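Local coordinates for PGRP-Hd - Peptidoglycan recognition protein homologue (Alvinella pompejana, PDB 3EP1) that probably recognises bacterial peptidoglycan in the innate immunity of a thermophilic worm, through a domain with the amidase-type fold, at residues Tyr80-Asp85 / Ser133-Cys138; Arg94-Val99 / Glu143-Gly148; Thr153-Ala156 / Phe162-Met165. All blocks are in the same frame, centred on the assembly; numbering follows the deposited sequence.

Contact 1: residues Tyr80-Asp85 / Ser133-Cys138; sequences YNFLID and SKLIIC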
loop_
_atom_site.group_PDB
_atom_site.type_symbol
_atom_site.label_atom_id
_atom_site.label_comp_id
_atom_site.label_asym_id
_atom_site.label_seq_id
_atom_site.Cartn_x
_atom_site.Cartn_y
_atom_site.Cartn_z
ATOM N N TYR A 80 18.028 1.929 -7.579
ATOM C CA TYR A 80 16.714 2.358 -7.146
ATOM C C TYR A 80 16.016 1.543 -6.067
ATOM O O TYR A 80 16.327 0.376 -5.851
ATOM C CB TYR A 80 15.824 2.467 -8.376
ATOM C CG TYR A 80 16.509 3.169 -9.530
ATOM C CD1 TYR A 80 17.180 2.442 -10.513
ATOM C CD2 TYR A 80 16.501 4.561 -9.631
ATOM C CE1 TYR A 80 17.825 3.085 -11.574
ATOM C CE2 TYR A 80 17.149 5.211 -10.686
ATOM C CZ TYR A 80 17.804 4.467 -11.654
ATOM O OH TYR A 80 18.422 5.102 -12.707
ATOM N N ASN A 81 15.071 2.191 -5.390
ATOM C CA ASN A 81 14.274 1.567 -4.334
ATOM C C ASN A 81 13.190 0.690 -4.958
ATOM O O ASN A 81 12.791 -0.318 -4.380
ATOM C CB ASN A 81 13.605 2.641 -3.473
ATOM C CG ASN A 81 14.591 3.403 -2.623
ATOM O OD1 ASN A 81 14.985 2.944 -1.554
ATOM N ND2 ASN A 81 15.008 4.568 -3.100
ATOM N N PHE A 82 12.718 1.108 -6.131
ATOM C CA PHE A 82 11.685 0.404 -6.882
ATOM C C PHE A 82 11.813 0.710 -8.368
ATOM O O PHE A 82 12.405 1.713 -8.755
ATOM C CB PHE A 82 10.281 0.839 -6.444
ATOM C CG PHE A 82 9.942 0.491 -5.026
ATOM C CD1 PHE A 82 10.096 1.428 -4.012
ATOM C CD2 PHE A 82 9.478 -0.780 -4.703
ATOM C CE1 PHE A 82 9.796 1.106 -2.699
ATOM C CE2 PHE A 82 9.175 -1.113 -3.396
ATOM C CZ PHE A 82 9.337 -0.166 -2.389
ATOM N N LEU A 83 11.237 -0.155 -9.196
ATOM C CA LEU A 83 11.251 0.030 -10.640
ATOM C C LEU A 83 9.874 -0.381 -11.153
ATOM O O LEU A 83 9.256 -1.289 -10.610
ATOM C CB LEU A 83 12.343 -0.822 -11.296
ATOM C CG LEU A 83 13.790 -0.652 -10.821
ATOM C CD1 LEU A 83 14.028 -1.513 -9.592
ATOM C CD2 LEU A 83 14.748 -1.062 -11.930
ATOM N N ILE A 84 9.404 0.281 -12.203
ATOM C CA ILE A 84 8.079 0.017 -12.758
ATOM C C ILE A 84 8.136 -0.135 -14.281
ATOM O O ILE A 84 8.735 0.697 -14.955
ATOM C CB ILE A 84 7.126 1.195 -12.401
ATOM C CG1 ILE A 84 7.199 1.476 -10.892
ATOM C CG2 ILE A 84 5.707 0.891 -12.855
ATOM C CD1 ILE A 84 6.364 2.650 -10.414
ATOM N N ASP A 85 7.535 -1.193 -14.825
ATOM C CA ASP A 85 7.544 -1.375 -16.276
ATOM C C ASP A 85 6.270 -0.821 -16.911
ATOM O O ASP A 85 5.346 -0.413 -16.214
ATOM C CB ASP A 85 7.752 -2.850 -16.680
ATOM C CG ASP A 85 6.613 -3.762 -16.251
ATOM O OD1 ASP A 85 5.480 -3.277 -16.040
ATOM O OD2 ASP A 85 6.856 -4.985 -16.151
ATOM N N SER A 133 1.184 5.612 -9.211
ATOM C CA SER A 133 0.231 6.198 -8.280
ATOM C C SER A 133 -0.000 5.284 -7.081
ATOM O O SER A 133 -0.000 5.742 -5.937
ATOM C CB SER A 133 -1.095 6.460 -8.983
ATOM O OG SER A 133 -1.987 7.129 -8.113
ATOM N N LYS A 134 -0.187 3.993 -7.345
ATOM C CA LYS A 134 -0.421 3.024 -6.277
ATOM C C LYS A 134 0.761 2.929 -5.314
ATOM O O LYS A 134 0.575 2.929 -4.101
ATOM C CB LYS A 134 -0.710 1.639 -6.868
ATOM C CG LYS A 134 -0.980 0.545 -5.826
ATOM C CD LYS A 134 -1.335 -0.796 -6.490
ATOM C CE LYS A 134 -0.184 -1.286 -7.360
ATOM N NZ LYS A 134 -0.586 -2.345 -8.317
ATOM N N LEU A 135 1.973 2.841 -5.858
ATOM C CA LEU A 135 3.168 2.734 -5.029
ATOM C C LEU A 135 3.252 3.864 -3.997
ATOM O O LEU A 135 3.520 3.644 -2.821
ATOM C CB LEU A 135 4.414 2.746 -5.919
ATOM C CG LEU A 135 5.770 2.770 -5.208
ATOM C CD1 LEU A 135 5.943 1.506 -4.395
ATOM C CD2 LEU A 135 6.887 2.896 -6.219
ATOM N N ILE A 136 3.021 5.081 -4.451
ATOM C CA ILE A 136 3.088 6.238 -3.576
ATOM C C ILE A 136 1.993 6.210 -2.510
ATOM O O ILE A 136 2.253 6.348 -1.316
ATOM C CB ILE A 136 2.963 7.518 -4.404
ATOM C CG1 ILE A 136 4.093 7.557 -5.448
ATOM C CG2 ILE A 136 2.960 8.738 -3.473
ATOM C CD1 ILE A 136 3.953 8.638 -6.510
ATOM N N ILE A 137 0.761 6.016 -2.953
ATOM C CA ILE A 137 -0.352 5.983 -2.032
ATOM C C ILE A 137 -0.162 4.876 -0.991
ATOM O O ILE A 137 -0.425 5.079 0.199
ATOM C CB ILE A 137 -1.677 5.844 -2.813
ATOM C CG1 ILE A 137 -1.857 7.085 -3.697
ATOM C CG2 ILE A 137 -2.861 5.716 -1.855
ATOM C CD1 ILE A 137 -3.146 7.121 -4.492
ATOM N N CYS A 138 0.332 3.718 -1.416
ATOM C CA CYS A 138 0.550 2.642 -0.460
ATOM C C CYS A 138 1.787 2.922 0.397
ATOM O O CYS A 138 1.899 2.437 1.523
ATOM C CB CYS A 138 0.663 1.300 -1.181
ATOM S SG CYS A 138 -0.921 0.760 -1.921
#

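Contact 2: residues Arg94-Val99 / Glu143-Gly148; sequences RGWGVV and EELSSG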
loop_
_atom_site.group_PDB
_atom_site.type_symbol
_atom_site.label_atom_id
_atom_site.label_comp_id
_atom_site.label_asym_id
_atom_site.label_seq_id
_atom_site.Cartn_x
_atom_site.Cartn_y
_atom_site.Cartn_z
ATOM N N ARG A 94 15.932 -1.779 -3.847
ATOM C CA ARG A 94 16.447 -1.787 -2.488
ATOM C C ARG A 94 15.263 -1.854 -1.531
ATOM O O ARG A 94 15.418 -2.255 -0.386
ATOM C CB ARG A 94 17.283 -0.534 -2.205
ATOM C CG ARG A 94 18.445 -0.372 -3.145
ATOM C CD ARG A 94 19.459 0.650 -2.665
ATOM N NE ARG A 94 20.555 0.733 -3.618
ATOM C CZ ARG A 94 21.711 1.344 -3.403
ATOM N NH1 ARG A 94 21.943 1.948 -2.254
ATOM N NH2 ARG A 94 22.646 1.324 -4.342
ATOM N N GLY A 95 14.083 -1.457 -2.009
ATOM C CA GLY A 95 12.888 -1.493 -1.179
ATOM C C GLY A 95 12.680 -0.304 -0.259
ATOM O O GLY A 95 13.425 0.675 -0.310
ATOM N N TRP A 96 11.657 -0.382 0.586
ATOM C CA TRP A 96 11.358 0.702 1.521
ATOM C C TRP A 96 12.392 0.716 2.643
ATOM O O TRP A 96 13.009 -0.306 2.943
ATOM C CB TRP A 96 9.970 0.524 2.161
ATOM C CG TRP A 96 8.786 0.598 1.239
ATOM C CD1 TRP A 96 7.870 -0.386 1.011
ATOM C CD2 TRP A 96 8.356 1.729 0.469
ATOM N NE1 TRP A 96 6.896 0.059 0.151
ATOM C CE2 TRP A 96 7.171 1.354 -0.197
ATOM C CE3 TRP A 96 8.857 3.021 0.278
ATOM C CZ2 TRP A 96 6.480 2.221 -1.038
ATOM C CZ3 TRP A 96 8.171 3.887 -0.559
ATOM C CH2 TRP A 96 6.995 3.483 -1.207
ATOM N N GLY A 97 12.579 1.883 3.249
ATOM C CA GLY A 97 13.500 2.015 4.365
ATOM C C GLY A 97 14.992 1.857 4.144
ATOM O O GLY A 97 15.729 1.672 5.108
ATOM N N VAL A 98 15.449 1.929 2.900
ATOM C CA VAL A 98 16.876 1.798 2.612
ATOM C C VAL A 98 17.342 2.914 1.678
ATOM O O VAL A 98 16.650 3.247 0.721
ATOM C CB VAL A 98 17.204 0.441 1.943
ATOM C CG1 VAL A 98 18.693 0.353 1.655
ATOM C CG2 VAL A 98 16.769 -0.709 2.835
ATOM N N VAL A 99 18.517 3.478 1.952
ATOM C CA VAL A 99 19.058 4.554 1.121
ATOM C C VAL A 99 19.589 4.027 -0.214
ATOM O O VAL A 99 20.348 3.055 -0.258
ATOM C CB VAL A 99 20.195 5.322 1.849
ATOM C CG1 VAL A 99 19.661 5.986 3.118
ATOM C CG2 VAL A 99 21.311 4.370 2.204
ATOM N N GLU A 143 3.204 4.617 5.937
ATOM C CA GLU A 143 4.102 5.554 6.596
ATOM C C GLU A 143 5.564 5.450 6.134
ATOM O O GLU A 143 6.478 5.681 6.920
ATOM C CB GLU A 143 4.011 5.351 8.116
ATOM C CG GLU A 143 3.991 6.633 8.948
ATOM C CD GLU A 143 3.229 6.460 10.259
ATOM O OE1 GLU A 143 3.500 5.476 10.991
ATOM O OE2 GLU A 143 2.354 7.305 10.560
ATOM N N GLU A 144 5.788 5.103 4.872
ATOM C CA GLU A 144 7.152 5.012 4.344
ATOM C C GLU A 144 7.490 6.327 3.635
ATOM O O GLU A 144 8.653 6.719 3.526
ATOM C CB GLU A 144 7.282 3.840 3.365
ATOM C CG GLU A 144 7.112 2.462 3.991
ATOM C CD GLU A 144 8.272 2.058 4.888
ATOM O OE1 GLU A 144 8.267 0.908 5.382
ATOM O OE2 GLU A 144 9.193 2.876 5.102
ATOM N N LEU A 145 6.448 6.992 3.153
ATOM C CA LEU A 145 6.560 8.273 2.475
ATOM C C LEU A 145 5.690 9.256 3.259
ATOM O O LEU A 145 4.614 8.890 3.713
ATOM C CB LEU A 145 6.008 8.182 1.050
ATOM C CG LEU A 145 6.656 7.297 -0.010
ATOM C CD1 LEU A 145 5.800 7.325 -1.259
ATOM C CD2 LEU A 145 8.063 7.798 -0.306
ATOM N N SER A 146 6.145 10.499 3.396
ATOM C CA SER A 146 5.378 11.516 4.116
ATOM C C SER A 146 4.088 11.828 3.358
ATOM O O SER A 146 3.980 11.527 2.171
ATOM C CB SER A 146 6.207 12.787 4.291
ATOM O OG SER A 146 6.566 13.326 3.036
ATOM N N SER A 147 3.121 12.442 4.041
ATOM C CA SER A 147 1.827 12.757 3.437
ATOM C C SER A 147 1.830 13.791 2.315
ATOM O O SER A 147 0.859 13.898 1.566
ATOM C CB SER A 147 0.811 13.173 4.524
ATOM O OG SER A 147 1.241 14.282 5.303
ATOM N N GLY A 148 2.912 14.549 2.184
ATOM C CA GLY A 148 2.964 15.545 1.128
ATOM C C GLY A 148 4.104 15.336 0.148
ATOM O O GLY A 148 4.332 16.179 -0.718
HETATM O O HOH W 1 10.889 4.424 3.284
#

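Contact 3: residues Thr153-Ala156 / Phe162-Met165; sequences TTPA and FYDM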
loop_
_atom_site.group_PDB
_atom_site.type_symbol
_atom_site.label_atom_id
_atom_site.label_comp_id
_atom_site.label_asym_id
_atom_site.label_seq_id
_atom_site.Cartn_x
_atom_site.Cartn_y
_atom_site.Cartn_z
ATOM N N THR A 153 11.413 15.447 -10.649
ATOM C CA THR A 153 12.119 15.007 -11.851
ATOM C C THR A 153 12.372 16.158 -12.835
ATOM O O THR A 153 11.962 17.292 -12.600
ATOM C CB THR A 153 11.355 13.881 -12.593
ATOM O OG1 THR A 153 12.236 13.251 -13.534
ATOM C CG2 THR A 153 10.150 14.440 -13.338
ATOM N N THR A 154 13.066 15.846 -13.926
ATOM C CA THR A 154 13.385 16.802 -14.987
ATOM C C THR A 154 13.403 16.013 -16.296
ATOM O O THR A 154 13.398 14.782 -16.281
ATOM C CB THR A 154 14.782 17.454 -14.793
ATOM O OG1 THR A 154 15.797 16.451 -14.859
ATOM C CG2 THR A 154 14.872 18.159 -13.457
ATOM N N PRO A 155 13.410 16.703 -17.448
ATOM C CA PRO A 155 13.430 15.963 -18.713
ATOM C C PRO A 155 14.662 15.079 -18.869
ATOM O O PRO A 155 14.607 14.031 -19.515
ATOM C CB PRO A 155 13.362 17.070 -19.769
ATOM C CG PRO A 155 13.974 18.248 -19.070
ATOM C CD PRO A 155 13.373 18.155 -17.689
ATOM N N ALA A 156 15.767 15.499 -18.262
ATOM C CA ALA A 156 17.017 14.752 -18.334
ATOM C C ALA A 156 16.953 13.465 -17.522
ATOM O O ALA A 156 17.534 12.451 -17.899
ATOM C CB ALA A 156 18.164 15.614 -17.837
ATOM N N PHE A 162 7.711 12.537 -20.076
ATOM C CA PHE A 162 7.260 12.284 -18.714
ATOM C C PHE A 162 7.161 13.572 -17.917
ATOM O O PHE A 162 6.199 13.788 -17.192
ATOM C CB PHE A 162 8.207 11.328 -17.991
ATOM C CG PHE A 162 7.515 10.432 -17.010
ATOM C CD1 PHE A 162 6.587 10.951 -16.107
ATOM C CD2 PHE A 162 7.765 9.063 -17.004
ATOM C CE1 PHE A 162 5.917 10.117 -15.221
ATOM C CE2 PHE A 162 7.101 8.217 -16.117
ATOM C CZ PHE A 162 6.176 8.743 -15.227
ATOM N N TYR A 163 8.180 14.408 -18.040
ATOM C CA TYR A 163 8.234 15.687 -17.346
ATOM C C TYR A 163 7.064 16.590 -17.743
ATOM O O TYR A 163 6.435 17.213 -16.891
ATOM C CB TYR A 163 9.553 16.391 -17.672
ATOM C CG TYR A 163 9.699 17.755 -17.052
ATOM C CD1 TYR A 163 10.118 17.903 -15.732
ATOM C CD2 TYR A 163 9.413 18.902 -17.785
ATOM C CE1 TYR A 163 10.254 19.162 -15.159
ATOM C CE2 TYR A 163 9.541 20.165 -17.223
ATOM C CZ TYR A 163 9.965 20.289 -15.912
ATOM O OH TYR A 163 10.110 21.545 -15.357
ATOM N N ASP A 164 6.785 16.662 -19.039
ATOM C CA ASP A 164 5.699 17.496 -19.548
ATOM C C ASP A 164 4.369 17.147 -18.910
ATOM O O ASP A 164 3.598 18.029 -18.541
ATOM C CB ASP A 164 5.564 17.334 -21.064
ATOM C CG ASP A 164 6.657 18.045 -21.831
ATOM O OD1 ASP A 164 6.788 17.778 -23.045
ATOM O OD2 ASP A 164 7.374 18.870 -21.229
ATOM N N MET A 165 4.114 15.849 -18.789
ATOM C CA MET A 165 2.872 15.335 -18.223
ATOM C C MET A 165 2.635 15.634 -16.744
ATOM O O MET A 165 1.513 15.961 -16.344
ATOM C CB MET A 165 2.805 13.828 -18.440
ATOM C CG MET A 165 1.573 13.206 -17.845
ATOM S SD MET A 165 1.630 11.440 -17.992
ATOM C CE MET A 165 2.417 11.028 -16.417
#

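Contact 1: residues Tyr80-Asp85 / Ser133-Cys138
Leu135 has CG anti to the backbone N (chi1 175°), which brings the branch out from the helix, so that CD1 meets Phe82 and CD2 meets Phe82 and Ile84. Phe82 has CG beside its own backbone N (chi1 -65°), and the ring turns one face to the leucine. CD1 of Leu135 sits over the centre of that face, 4.0 Å from the centroid of the Phe82 ring. It is almost exactly on the ring normal, 3° off, which makes a CH-pi contact. The second methyl works at the root of the ring. Leu135 CD2 lies 4.0 Å from Phe82 CB and 4.2 Å from Ile84 CD1. The leucine thus touches two residues, two positions apart on strand 82-84, whose side chains both face the helix. This is the helix-on-sheet packing of the amidase-like alpha/beta fold, in which helix 126-141 packs against one face of the mixed sheet. Leu83 points away from this helix and packs on Leu66 of helix 59-72. All three touching residues are buried, and no hydrogen bond crosses between the segments. Trp96 meets the Phe82 ring edge-to-face and also touches Leu135. Further along the same helix, Cys138 forms a disulfide with Cys138 of the second subunit.

Contact 2: residues Arg94-Val99 / Glu143-Gly148
The carboxylate of Glu144 lies nearly parallel to the indole of Trp96, with the two planes 3° apart, although no hydrogen bond joins the segments directly. The aliphatic part of the glutamate does most of the touching. Its CB lies over the rim of one indole face, 3.6 Å from Trp96 CE3. Its CG makes a CH-pi contact 4.0 Å from the centroid of the five-membered ring of Trp96. A bend at chi2 (-71°) then brings the carboxyl carbon back toward the root of the indole, with Glu144 CD 3.6 Å from Trp96 CB. One water completes the join. It accepts from Gly97 N at 3.1 Å and donates to Glu144 OE2 at 2.9 Å and to Glu144 O at 3.2 Å. Leu145 meets the far end of the indole obliquely, with its CG 3.8 Å from Trp96 CZ3. Glu143 is the C-prime residue of the Schellman motif that ends helix 126-141, and Glu144 follows it. The contact joins the loop between strands 90-92 and 110-115 to the link from that helix into strand 145-146. Leu145 also packs against Ile136 and Gln140 of the helix, and both Trp96 and Leu145 reach Ile111 of strand 110-115.

Contact 3: residues Thr153-Ala156 / Phe162-Met165
Tyr163 and Pro155 make the CH-pi part of this contact. Pro155 CD sits over one face of the tyrosine ring, offset toward the rim, 3.8 Å from the centroid of the Tyr163 ring and 15° off its normal. The two side chains run side by side and point the same way. Tyr163 has CG anti to the backbone N (chi1 178°), which carries the ring out from its helix to the proline. Van der Waals contact with the backbone comes next. Thr154 CA approaches obliquely, 3.5 Å from Tyr163 CD1. The carbonyl oxygen of Thr153 lies at the ring edge, near its plane, with O 3.6 Å from Tyr163 CE1. Thr153 CG2 adds a looser apolar touch, 4.2 Å from Tyr163 CD1. Replacing Tyr163 with an alanine would probably open a gap beside Pro155 and leave the Thr153-Thr154 backbone without its aromatic neighbour. The threonines make hydrogen bonds of their own. Thr153 OG1 hydrogen-bonds to Ser158 OG and Leu31 O. Thr154 is the N-cap of helix 155-158, and its OG1 makes a weak hydrogen bond to Met157 N. The contact thus packs the start of this short helix, just after strand 149-152, against helix 160-167. On that second helix, Phe162 and Met165 pack on Leu132 and Gln129 of helix 126-141, respectively.

Contacts 1 and 2 are neighbours, with centres about 10 Å apart, and they touch. Their segments alternate along the chain: 80-85, 94-99, 133-138, then 143-148. Strand 82-84 packs on helix 126-141, and the loop after strand 90-92 packs on the chain leaving that helix. Probable backbone hydrogen bonds, Tyr80 O to Arg94 N and Asn81 O to Gly95 N, join the two contacts. Contact 3 follows both in sequence. Its centre lies about 17 Å from that of contact 1 and about 22 Å from that of contact 2, and it touches neither. Helix 126-141 still connects the set, since helix 160-167 packs on it. All three belong to one amidase-like fold.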